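Side-chain contacts in sialidase B (Streptococcus pneumoniae serotype 4, PDB 4XJW), which catalyses the hydrolysis of alpha-(2->3)-, alpha-(2->6)- and alpha-(2->8)-linked terminal sialic acid residues in oligosaccharides, glycoproteins and glycolipids: residues G589-N592 against S597-W600; R515-T520 against S541-I546. The protein carries 1 engineered substitution. One frame throughout, in Å; residues are numbered along the deposited sequence. Where two conformers were deposited one is given.

Contact 1 (G589-N592 against S597-W600); sequences GLVN and SIDW
G589 and W600 face each other as a non-hydrogen-bonded antiparallel pair, and here the two strands pack most closely: their CA atoms are 4.0 Å apart. With no side chain in the way, the indole lies obliquely against the glycine backbone, W600 CE3 coming within 3.4 Å of G589 CA. I598 completes the cluster from the same face of the sheet. Its CG2, held anti to its own backbone N, reaches G589 CA at 3.6 Å and at the same time sits over the centre of the indole, 3.5 Å above the ring plane. One methyl group therefore packs into the corner between glycine and tryptophan. Farther along this face V591 meets I598 more distantly, CG2 to CG1 at 4.2 Å.

Between these pairs L590 and D599 form a hydrogen-bonded pair. D599 N reaches L590 O at 2.9 Å, whereas L590 N approaches D599 O from well above the carbonyl plane, 41° out of it, although its N-H points almost straight at the oxygen.

Toward the turn and on the face of L590 and D599 the side chains meet less, and solvent comes closer: D599 is exposed and N592 and S597 are partly so, whereas L590 is buried against I564, K567 and A569. N592 N donates to S597 O, yet the two side chains meet merely by N592 CB against S597 OG, at 3.4 Å. Their polar ends are engaged by the turn itself: N592 OD1 accepts from E594 N, and S597 OG bonds to D595 OD1. Two adjacent antiparallel strands joined by a short turn make a beta hairpin, here the last two strands of a four-stranded antiparallel blade of the sialidase beta-propeller.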
loop_
_atom_site.group_PDB
_atom_site.type_symbol
_atom_site.label_atom_id
_atom_site.label_comp_id
_atom_site.label_asym_id
_atom_site.label_seq_id
_atom_site.Cartn_x
_atom_site.Cartn_y
_atom_site.Cartn_z
ATOM N N GLY A 589 -9.496 -19.549 12.553
ATOM C CA GLY A 589 -10.255 -19.835 13.761
ATOM C C GLY A 589 -11.497 -20.654 13.469
ATOM O O GLY A 589 -12.189 -20.411 12.475
ATOM N N LEU A 590 -11.786 -21.624 14.333
ATOM C CA LEU A 590 -12.979 -22.455 14.177
ATOM C C LEU A 590 -14.046 -22.024 15.177
ATOM O O LEU A 590 -13.740 -21.780 16.354
ATOM C CB LEU A 590 -12.636 -23.927 14.389
ATOM C CG LEU A 590 -11.451 -24.463 13.591
ATOM C CD1 LEU A 590 -11.295 -25.959 13.781
ATOM C CD2 LEU A 590 -11.595 -24.122 12.117
ATOM N N VAL A 591 -15.287 -21.921 14.712
ATOM C CA VAL A 591 -16.379 -21.424 15.538
ATOM C C VAL A 591 -16.996 -22.530 16.390
ATOM O O VAL A 591 -17.341 -23.602 15.885
ATOM C CB VAL A 591 -17.486 -20.759 14.682
ATOM C CG1 VAL A 591 -18.618 -20.256 15.563
ATOM C CG2 VAL A 591 -16.906 -19.619 13.856
ATOM N N ASN A 592 -17.107 -22.255 17.684
ATOM C CA ASN A 592 -17.843 -23.100 18.612
ATOM C C ASN A 592 -19.317 -22.711 18.531
ATOM O O ASN A 592 -19.699 -21.622 18.964
ATOM C CB ASN A 592 -17.305 -22.894 20.030
ATOM C CG ASN A 592 -17.892 -23.873 21.034
ATOM O OD1 ASN A 592 -18.912 -24.509 20.777
ATOM N ND2 ASN A 592 -17.245 -23.993 22.189
ATOM N N SER A 597 -18.116 -18.565 20.112
ATOM C CA SER A 597 -16.713 -18.295 20.394
ATOM C C SER A 597 -15.846 -18.932 19.307
ATOM O O SER A 597 -16.298 -19.825 18.577
ATOM C CB SER A 597 -16.303 -18.797 21.784
ATOM O OG SER A 597 -16.280 -20.209 21.838
ATOM N N ILE A 598 -14.605 -18.461 19.196
ATOM C CA ILE A 598 -13.696 -18.906 18.147
ATOM C C ILE A 598 -12.382 -19.422 18.720
ATOM O O ILE A 598 -11.718 -18.725 19.503
ATOM C CB ILE A 598 -13.378 -17.753 17.164
ATOM C CG1 ILE A 598 -14.659 -17.212 16.524
ATOM C CG2 ILE A 598 -12.386 -18.210 16.101
ATOM C CD1 ILE A 598 -14.429 -16.055 15.559
ATOM N N ASP A 599 -12.018 -20.645 18.341
ATOM C CA ASP A 599 -10.727 -21.220 18.707
ATOM C C ASP A 599 -9.719 -20.978 17.594
ATOM O O ASP A 599 -9.808 -21.586 16.525
ATOM C CB ASP A 599 -10.858 -22.723 18.977
ATOM C CG ASP A 599 -9.513 -23.426 19.046
ATOM O OD1 ASP A 599 -8.545 -22.836 19.579
ATOM O OD2 ASP A 599 -9.424 -24.574 18.563
ATOM N N TRP A 600 -8.757 -20.091 17.844
ATOM C CA TRP A 600 -7.719 -19.793 16.856
ATOM C C TRP A 600 -6.695 -20.921 16.793
ATOM O O TRP A 600 -5.743 -20.980 17.574
ATOM C CB TRP A 600 -7.081 -18.433 17.140
ATOM C CG TRP A 600 -8.124 -17.367 17.237
ATOM C CD1 TRP A 600 -8.630 -16.813 18.377
ATOM C CD2 TRP A 600 -8.835 -16.760 16.146
ATOM N NE1 TRP A 600 -9.596 -15.886 18.065
ATOM C CE2 TRP A 600 -9.738 -15.832 16.704
ATOM C CE3 TRP A 600 -8.786 -16.906 14.755
ATOM C CZ2 TRP A 600 -10.584 -15.053 15.915
ATOM C CZ3 TRP A 600 -9.630 -16.138 13.980
ATOM C CH2 TRP A 600 -10.519 -15.227 14.555
#

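Contact 2 (R515-T520 against S541-I546); sequences RTFFRT and SYIDGI
The ring of F517 receives I543 obliquely: I543 CD1 lies 3.9 Å from F517 CD1 and almost as near to F517 CE1, the two side chains crossing at about a right angle. Over one face of the same ring passes the aliphatic stem of R515, whose CG stands 3.8 Å above the plane, offset toward the rim. The second flat group, Y542, is met at its edge, where T520 CG2 lies near the ring plane, 4.2 Å from Y542 CE1.

Strands 513-518 and 541-542 are not neighbours in their sheet, since strand 526-530 runs between them; hence the 9.0 Å from F517 CA to Y542 CA and a meeting made by side chains alone. F517 CG stands anti to its carbonyl carbon (chi1 -58°), which carries the ring toward I543, and L572 of strand 569-575 packs against both. F497 likewise touches both T520 and Y542.

Polar groups look elsewhere. T520 OG1 bonds to K524 O and T522 OG1, while R519, which probably binds substrate and follows directly on the strand end, extends away to a salt bridge with E503 and a bond to Y551 O. With no hydrogen bond or charge pair across it, the contact rests on dispersion and apolar burial, which hold the groups together without fixing their orientation sharply.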
loop_
_atom_site.group_PDB
_atom_site.type_symbol
_atom_site.label_atom_id
_atom_site.label_comp_id
_atom_site.label_asym_id
_atom_site.label_seq_id
_atom_site.Cartn_x
_atom_site.Cartn_y
_atom_site.Cartn_z
ATOM N N ARG A 515 -19.597 -10.542 13.502
ATOM C CA ARG A 515 -18.486 -10.226 14.389
ATOM C C ARG A 515 -17.534 -9.260 13.705
ATOM O O ARG A 515 -17.137 -9.467 12.562
ATOM C CB ARG A 515 -17.734 -11.456 14.867
ATOM C CG ARG A 515 -16.593 -11.077 15.827
ATOM C CD ARG A 515 -16.310 -12.157 16.823
ATOM N NE ARG A 515 -17.506 -12.473 17.584
ATOM C CZ ARG A 515 -17.699 -13.630 18.200
ATOM N NH1 ARG A 515 -16.764 -14.564 18.150
ATOM N NH2 ARG A 515 -18.831 -13.857 18.851
ATOM N N THR A 516 -17.201 -8.186 14.422
ATOM C CA THR A 516 -16.287 -7.160 13.928
ATOM C C THR A 516 -14.959 -7.284 14.651
ATOM O O THR A 516 -14.937 -7.287 15.876
ATOM C CB THR A 516 -16.867 -5.775 14.179
ATOM O OG1 THR A 516 -18.142 -5.663 13.529
ATOM C CG2 THR A 516 -15.937 -4.698 13.647
ATOM N N PHE A 517 -13.866 -7.402 13.897
ATOM C CA PHE A 517 -12.515 -7.417 14.457
ATOM C C PHE A 517 -11.882 -6.064 14.205
ATOM O O PHE A 517 -11.978 -5.526 13.100
ATOM C CB PHE A 517 -11.673 -8.523 13.812
ATOM C CG PHE A 517 -12.261 -9.897 13.979
ATOM C CD1 PHE A 517 -12.038 -10.632 15.138
ATOM C CD2 PHE A 517 -13.055 -10.441 12.990
ATOM C CE1 PHE A 517 -12.575 -11.890 15.296
ATOM C CE2 PHE A 517 -13.609 -11.706 13.143
ATOM C CZ PHE A 517 -13.373 -12.429 14.296
ATOM N N PHE A 518 -11.246 -5.486 15.220
ATOM C CA PHE A 518 -10.671 -4.160 15.025
ATOM C C PHE A 518 -9.373 -3.871 15.755
ATOM O O PHE A 518 -9.059 -4.467 16.781
ATOM C CB PHE A 518 -11.703 -3.042 15.261
ATOM C CG PHE A 518 -12.224 -2.953 16.682
ATOM C CD1 PHE A 518 -13.162 -3.861 17.147
ATOM C CD2 PHE A 518 -11.789 -1.940 17.525
ATOM C CE1 PHE A 518 -13.659 -3.767 18.446
ATOM C CE2 PHE A 518 -12.282 -1.832 18.811
ATOM C CZ PHE A 518 -13.219 -2.751 19.272
ATOM N N ARG A 519 -8.626 -2.953 15.163
ATOM C CA ARG A 519 -7.348 -2.483 15.666
ATOM C C ARG A 519 -7.560 -1.616 16.902
ATOM O O ARG A 519 -8.533 -0.859 16.970
ATOM C CB ARG A 519 -6.696 -1.670 14.540
ATOM C CG ARG A 519 -5.440 -0.910 14.901
ATOM C CD ARG A 519 -4.990 -0.117 13.680
ATOM N NE ARG A 519 -3.943 0.835 14.025
ATOM C CZ ARG A 519 -3.373 1.656 13.154
ATOM N NH1 ARG A 519 -3.747 1.632 11.884
ATOM N NH2 ARG A 519 -2.424 2.492 13.555
ATOM N N THR A 520 -6.641 -1.722 17.870
ATOM C CA THR A 520 -6.702 -0.943 19.112
ATOM C C THR A 520 -5.341 -0.348 19.465
ATOM O O THR A 520 -4.398 -0.390 18.675
ATOM C CB THR A 520 -7.159 -1.782 20.328
ATOM O OG1 THR A 520 -6.129 -2.703 20.710
ATOM C CG2 THR A 520 -8.444 -2.538 20.019
ATOM N N SER A 541 -14.464 -7.350 23.471
ATOM C CA SER A 541 -13.557 -8.375 23.976
ATOM C C SER A 541 -12.253 -8.319 23.190
ATOM O O SER A 541 -12.150 -7.580 22.207
ATOM C CB SER A 541 -14.180 -9.758 23.832
ATOM O OG SER A 541 -15.313 -9.880 24.663
ATOM N N TYR A 542 -11.266 -9.100 23.616
ATOM C CA TYR A 542 -9.967 -9.125 22.967
ATOM C C TYR A 542 -9.519 -10.532 22.643
ATOM O O TYR A 542 -9.865 -11.483 23.334
ATOM C CB TYR A 542 -8.909 -8.419 23.829
ATOM C CG TYR A 542 -9.259 -6.987 24.126
ATOM C CD1 TYR A 542 -8.855 -5.963 23.276
ATOM C CD2 TYR A 542 -10.006 -6.655 25.250
ATOM C CE1 TYR A 542 -9.186 -4.650 23.540
ATOM C CE2 TYR A 542 -10.340 -5.347 25.522
ATOM C CZ TYR A 542 -9.922 -4.348 24.667
ATOM O OH TYR A 542 -10.253 -3.043 24.935
ATOM N N ILE A 543 -8.755 -10.657 21.565
ATOM C CA ILE A 543 -8.140 -11.915 21.204
ATOM C C ILE A 543 -6.813 -12.021 21.948
ATOM O O ILE A 543 -5.948 -11.161 21.801
ATOM C CB ILE A 543 -7.920 -11.975 19.670
ATOM C CG1 ILE A 543 -9.265 -11.881 18.950
ATOM C CG2 ILE A 543 -7.131 -13.218 19.260
ATOM C CD1 ILE A 543 -9.144 -11.750 17.441
ATOM N N ASP A 544 -6.688 -13.038 22.793
ATOM C CA ASP A 544 -5.391 -13.412 23.322
ATOM C C ASP A 544 -4.815 -14.367 22.284
ATOM O O ASP A 544 -5.537 -15.212 21.743
ATOM C CB ASP A 544 -5.519 -14.115 24.683
ATOM C CG ASP A 544 -6.272 -13.290 25.715
ATOM O OD1 ASP A 544 -6.134 -12.048 25.720
ATOM O OD2 ASP A 544 -7.009 -13.891 26.528
ATOM N N GLY A 545 -3.534 -14.219 21.976
ATOM C CA GLY A 545 -2.883 -15.139 21.067
ATOM C C GLY A 545 -2.343 -14.515 19.796
ATOM O O GLY A 545 -1.605 -15.162 19.049
ATOM N N ILE A 546 -2.744 -13.276 19.526
ATOM C CA ILE A 546 -2.186 -12.515 18.415
ATOM C C ILE A 546 -1.605 -11.241 18.999
ATOM O O ILE A 546 -2.269 -10.585 19.792
ATOM C CB ILE A 546 -3.250 -12.148 17.366
ATOM C CG1 ILE A 546 -3.881 -13.411 16.781
ATOM C CG2 ILE A 546 -2.633 -11.312 16.235
ATOM C CD1 ILE A 546 -4.972 -13.129 15.788
#

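How the contacts relate
Contact 2 closes before contact 1 opens, and their centres are 13 Å apart. Each belongs to its own four-stranded antiparallel sheet: contact 2 to the one running from 504-510 to 541-542, contact 1 to the next in the chain, from 556-559 to 597-605. These are consistent with successive blades of the sialidase propeller, and the contacts meet at the seam between them. There W600 CZ2 lies 3.8 Å from F517 CE1, I598 packs on F517 and R515, and R515 NH1 bonds to D596 O in the hairpin turn. The outer hairpin of one blade is thus joined to the blade carrying R519.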